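PDB 5A9T: putative dehydrogenase from Amycolatopsis orientalis, which reduces cyclic imines to chiral amines with NADPH as the hydride donor, working as an imine reductase of the HIBADH-related family. Local coordinates for residues 226-239 with 277-290. Sequence-based numbering, arbitrary orientation.
Sequences IDEGVYPGDAGSLE and FGESSYYSVIELWR. With CA (calcium ion), chain C; YLG ((1R)-1-methyl-1,2,3,4-tetrahydroisoquinoline), chain B.
Tyr231 lies with one ring face on Ser284, whose CA stands 3.7 Å from the ring centroid in a CH-pi contact, while CB of the same serine touches CG. This is the all-helical C-terminal domain of an imine reductase, where the loop joining helices 199-228 and 238-255 meets the 3-10 turns of the C-terminal tail. With CG anti to the carbonyl carbon (chi1 -49°), the ring runs along the tail and delivers its hydroxyl to Glu287 OE2, 2.7 Å from OH, on that oxygen's anti lone pair. Arg290 NH2 in turn donates to Tyr231 OH from 3.2 Å, nearly straight (N-H...O 165°) and close to its guanidinium plane, and its NE salt-bridges the same OE2 from above the carboxylate plane. Ile286 CG2 packs close to the hydroxyl too. A phenylalanine here would probably leave Glu287 OE2 and Arg290 NH2 each short of a partner and the carboxylate freer to turn. Arg290's terminal carboxylate binds calcium together with Gly256 of the second subunit. Beside this cluster, Ile226 crosses Tyr283 at about a right angle, CG1 to CB 3.8 Å; Tyr282 and Tyr283 themselves line the amine pocket, C11 of the ligand sitting over the centre of one face of the Tyr282 ring. At the other end, Leu238 reaches in with CD1 against Ser284 OG and Val285 CB. Leu238 N donates to Ser280 O at 2.8 Å and Glu239 N to Gly278 O at 2.9 Å.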
# COMPACT_ATOMS: atom_id res chain seq x y z
N ILE A 226 -16.60 -5.96 -3.86
CA ILE A 226 -16.86 -5.31 -2.61
C ILE A 226 -18.17 -4.59 -2.56
O ILE A 226 -19.00 -4.71 -1.64
CB ILE A 226 -15.64 -4.45 -2.14
CG1 ILE A 226 -14.40 -5.31 -1.89
CG2 ILE A 226 -16.07 -3.58 -0.97
CD1 ILE A 226 -13.13 -4.52 -1.83
N ASP A 227 -18.41 -3.77 -3.59
CA ASP A 227 -19.62 -3.01 -3.66
C ASP A 227 -20.87 -3.90 -3.81
O ASP A 227 -21.92 -3.58 -3.26
CB ASP A 227 -19.54 -2.04 -4.85
CG ASP A 227 -18.53 -0.97 -4.62
OD1 ASP A 227 -18.43 -0.55 -3.40
OD2 ASP A 227 -17.87 -0.51 -5.62
N GLU A 228 -20.74 -5.04 -4.50
CA GLU A 228 -21.85 -6.02 -4.54
C GLU A 228 -22.24 -6.57 -3.19
O GLU A 228 -23.45 -6.79 -2.93
CB GLU A 228 -21.49 -7.15 -5.55
CG GLU A 228 -22.55 -8.30 -5.62
CD GLU A 228 -22.01 -9.52 -6.33
OE1 GLU A 228 -20.98 -10.07 -5.95
OE2 GLU A 228 -22.67 -9.84 -7.37
N GLY A 229 -21.24 -6.79 -2.34
CA GLY A 229 -21.52 -7.11 -0.92
C GLY A 229 -21.87 -8.55 -0.59
O GLY A 229 -22.48 -8.76 0.44
N VAL A 230 -21.56 -9.50 -1.47
CA VAL A 230 -21.78 -10.94 -1.26
C VAL A 230 -20.51 -11.61 -0.77
O VAL A 230 -20.50 -12.46 0.20
CB VAL A 230 -22.30 -11.61 -2.54
CG1 VAL A 230 -22.33 -13.12 -2.34
CG2 VAL A 230 -23.64 -11.01 -2.87
N TYR A 231 -19.40 -11.31 -1.41
CA TYR A 231 -18.04 -11.78 -1.04
C TYR A 231 -17.92 -13.25 -1.06
O TYR A 231 -17.49 -13.85 -0.09
CB TYR A 231 -17.65 -11.27 0.33
CG TYR A 231 -17.84 -9.79 0.66
CD1 TYR A 231 -16.91 -8.84 0.24
CD2 TYR A 231 -18.90 -9.36 1.35
CE1 TYR A 231 -17.09 -7.54 0.57
CE2 TYR A 231 -19.14 -8.04 1.64
CZ TYR A 231 -18.18 -7.11 1.24
OH TYR A 231 -18.37 -5.71 1.62
N PRO A 232 -18.32 -13.90 -2.15
CA PRO A 232 -18.12 -15.34 -2.15
C PRO A 232 -16.64 -15.73 -2.00
O PRO A 232 -15.70 -15.13 -2.55
CB PRO A 232 -18.71 -15.74 -3.55
CG PRO A 232 -18.39 -14.55 -4.42
CD PRO A 232 -18.66 -13.37 -3.49
N GLY A 233 -16.46 -16.82 -1.21
CA GLY A 233 -15.15 -17.34 -0.95
C GLY A 233 -14.62 -18.52 -1.68
O GLY A 233 -13.52 -18.97 -1.38
N ASP A 234 -15.27 -18.83 -2.82
CA ASP A 234 -14.77 -19.94 -3.65
C ASP A 234 -13.40 -19.87 -4.22
O ASP A 234 -12.76 -20.94 -4.38
CB ASP A 234 -15.71 -20.07 -4.84
CG ASP A 234 -17.12 -20.25 -4.40
OD1 ASP A 234 -17.54 -21.39 -4.15
OD2 ASP A 234 -17.81 -19.22 -4.25
N ALA A 235 -12.91 -18.72 -4.61
CA ALA A 235 -11.57 -18.62 -5.14
C ALA A 235 -10.55 -18.50 -4.06
O ALA A 235 -9.37 -18.33 -4.35
CB ALA A 235 -11.45 -17.43 -6.10
N GLY A 236 -10.98 -18.50 -2.81
CA GLY A 236 -10.07 -18.30 -1.66
C GLY A 236 -10.76 -17.62 -0.52
O GLY A 236 -11.37 -16.57 -0.71
N SER A 237 -10.76 -18.19 0.69
CA SER A 237 -11.55 -17.71 1.72
C SER A 237 -10.74 -16.91 2.76
O SER A 237 -9.53 -17.00 2.84
CB SER A 237 -12.20 -18.86 2.53
OG SER A 237 -11.21 -19.61 3.25
N LEU A 238 -11.46 -16.15 3.56
CA LEU A 238 -10.92 -15.40 4.62
C LEU A 238 -10.18 -16.31 5.57
O LEU A 238 -9.05 -16.01 5.99
CB LEU A 238 -11.99 -14.58 5.28
CG LEU A 238 -11.56 -13.61 6.39
CD1 LEU A 238 -12.47 -12.40 6.42
CD2 LEU A 238 -11.50 -14.28 7.75
N GLU A 239 -10.84 -17.40 5.99
CA GLU A 239 -10.10 -18.26 6.91
C GLU A 239 -8.83 -18.85 6.32
O GLU A 239 -7.82 -19.12 7.07
CB GLU A 239 -11.10 -19.30 7.47
CG GLU A 239 -11.50 -20.37 6.47
CD GLU A 239 -12.79 -21.17 6.85
OE1 GLU A 239 -13.32 -21.01 7.97
OE2 GLU A 239 -13.28 -21.92 5.98
N PHE A 277 -17.76 -14.81 8.88
CA PHE A 277 -17.23 -14.52 7.57
C PHE A 277 -16.12 -15.39 7.12
O PHE A 277 -15.54 -15.22 6.07
CB PHE A 277 -16.72 -13.03 7.59
CG PHE A 277 -17.79 -12.03 7.73
CD1 PHE A 277 -18.60 -11.65 6.59
CD2 PHE A 277 -18.05 -11.41 8.94
CE1 PHE A 277 -19.64 -10.72 6.73
CE2 PHE A 277 -19.05 -10.48 9.06
CZ PHE A 277 -19.81 -10.10 7.94
N GLY A 278 -15.80 -16.47 7.87
CA GLY A 278 -14.70 -17.28 7.47
C GLY A 278 -14.69 -17.89 6.08
O GLY A 278 -13.63 -18.09 5.51
N GLU A 279 -15.88 -18.29 5.58
CA GLU A 279 -15.92 -18.89 4.24
C GLU A 279 -16.20 -17.91 3.12
O GLU A 279 -16.26 -18.32 1.93
CB GLU A 279 -17.09 -19.94 4.22
CG GLU A 279 -16.90 -20.96 5.35
CD GLU A 279 -17.96 -22.06 5.36
OE1 GLU A 279 -18.44 -22.42 4.28
OE2 GLU A 279 -18.32 -22.57 6.45
N SER A 280 -16.36 -16.63 3.50
CA SER A 280 -16.42 -15.54 2.53
C SER A 280 -15.03 -15.17 2.06
O SER A 280 -14.04 -15.68 2.57
CB SER A 280 -17.10 -14.35 3.14
OG SER A 280 -18.42 -14.67 3.50
N SER A 281 -14.92 -14.20 1.11
CA SER A 281 -13.56 -13.83 0.69
C SER A 281 -12.93 -12.91 1.76
O SER A 281 -13.61 -12.44 2.66
CB SER A 281 -13.69 -13.03 -0.62
OG SER A 281 -14.25 -11.73 -0.31
N TYR A 282 -11.65 -12.67 1.58
CA TYR A 282 -10.87 -11.84 2.50
C TYR A 282 -11.55 -10.51 2.71
O TYR A 282 -11.62 -9.96 3.78
CB TYR A 282 -9.48 -11.63 1.89
CG TYR A 282 -8.62 -10.81 2.83
CD1 TYR A 282 -8.63 -9.42 2.84
CD2 TYR A 282 -7.75 -11.44 3.71
CE1 TYR A 282 -7.91 -8.69 3.74
CE2 TYR A 282 -7.01 -10.73 4.59
CZ TYR A 282 -7.12 -9.34 4.67
OH TYR A 282 -6.33 -8.66 5.58
N TYR A 283 -12.05 -9.94 1.60
CA TYR A 283 -12.55 -8.55 1.54
C TYR A 283 -13.79 -8.33 2.36
O TYR A 283 -14.09 -7.22 2.73
CB TYR A 283 -12.74 -8.15 0.06
CG TYR A 283 -11.53 -8.45 -0.73
CD1 TYR A 283 -10.36 -7.69 -0.60
CD2 TYR A 283 -11.44 -9.60 -1.52
CE1 TYR A 283 -9.19 -8.06 -1.24
CE2 TYR A 283 -10.24 -9.95 -2.16
CZ TYR A 283 -9.14 -9.20 -2.00
OH TYR A 283 -7.99 -9.51 -2.63
N SER A 284 -14.49 -9.44 2.75
CA SER A 284 -15.61 -9.36 3.64
C SER A 284 -15.30 -8.77 5.04
O SER A 284 -16.21 -8.28 5.69
CB SER A 284 -16.27 -10.71 3.82
OG SER A 284 -15.45 -11.58 4.58
N VAL A 285 -14.01 -8.74 5.36
CA VAL A 285 -13.56 -8.11 6.65
C VAL A 285 -14.01 -6.69 6.75
O VAL A 285 -14.30 -6.19 7.82
CB VAL A 285 -12.06 -8.30 6.81
CG1 VAL A 285 -11.28 -7.39 5.89
CG2 VAL A 285 -11.66 -8.06 8.24
N ILE A 286 -14.22 -6.00 5.58
CA ILE A 286 -14.71 -4.68 5.61
C ILE A 286 -16.08 -4.52 6.30
O ILE A 286 -16.44 -3.45 6.86
CB ILE A 286 -14.75 -4.01 4.21
CG1 ILE A 286 -14.88 -2.44 4.27
CG2 ILE A 286 -15.89 -4.61 3.35
CD1 ILE A 286 -14.82 -1.84 2.87
N GLU A 287 -16.91 -5.58 6.27
CA GLU A 287 -18.25 -5.44 6.89
C GLU A 287 -18.30 -5.26 8.37
O GLU A 287 -19.23 -4.57 8.82
CB GLU A 287 -19.03 -6.70 6.53
CG GLU A 287 -19.38 -6.77 5.10
CD GLU A 287 -20.32 -5.67 4.65
OE1 GLU A 287 -21.33 -5.39 5.38
OE2 GLU A 287 -20.05 -5.10 3.58
N LEU A 288 -17.28 -5.68 9.05
CA LEU A 288 -17.12 -5.40 10.51
C LEU A 288 -16.85 -3.92 10.71
O LEU A 288 -16.90 -3.49 11.88
CB LEU A 288 -15.90 -6.16 11.02
CG LEU A 288 -15.78 -7.66 11.01
CD1 LEU A 288 -14.31 -8.08 11.11
CD2 LEU A 288 -16.63 -8.20 12.15
N TRP A 289 -16.43 -3.18 9.68
CA TRP A 289 -15.98 -1.77 9.90
C TRP A 289 -16.92 -0.72 9.41
O TRP A 289 -16.75 0.45 9.77
CB TRP A 289 -14.60 -1.56 9.26
CG TRP A 289 -13.56 -2.55 9.63
CD1 TRP A 289 -13.56 -3.33 10.76
CD2 TRP A 289 -12.38 -2.87 8.93
NE1 TRP A 289 -12.43 -4.11 10.78
CE2 TRP A 289 -11.69 -3.89 9.66
CE3 TRP A 289 -11.81 -2.44 7.73
CZ2 TRP A 289 -10.53 -4.49 9.18
CZ3 TRP A 289 -10.66 -2.97 7.31
CH2 TRP A 289 -10.02 -4.02 7.97
N ARG A 290 -17.83 -1.06 8.50
CA ARG A 290 -18.69 -0.07 7.88
C ARG A 290 -19.55 0.60 8.93
O ARG A 290 -19.86 1.83 8.66
CB ARG A 290 -19.61 -0.71 6.82
CG ARG A 290 -18.93 -1.20 5.64
CD ARG A 290 -19.93 -1.71 4.62
NE ARG A 290 -19.42 -2.41 3.46
CZ ARG A 290 -18.84 -1.76 2.44
NH1 ARG A 290 -18.61 -0.42 2.52
NH2 ARG A 290 -18.44 -2.48 1.40
OXT ARG A 290 -19.89 0.14 10.03
CA CA C . -21.39 2.25 10.42
C4 YLG B . -2.31 -12.31 0.33
C14 YLG B . -3.46 -11.54 0.48
C5 YLG B . -4.72 -11.83 -0.11
C6 YLG B . -5.85 -11.07 0.01
C11 YLG B . -5.67 -9.96 0.80
C8 YLG B . -5.18 -12.61 -2.45
C10 YLG B . -4.93 -13.01 -0.97
C12 YLG B . -4.43 -9.63 1.41
C13 YLG B . -3.29 -10.42 1.29
N2 YLG B . -3.77 -13.90 -0.84
C3 YLG B . -2.42 -13.41 -0.81
O HOH W 1 -18.76 -17.97 -0.00
O HOH W 2 -10.16 -14.04 -0.54
O HOH W 3 -22.86 3.29 11.95
O HOH W 4 -21.34 4.45 9.24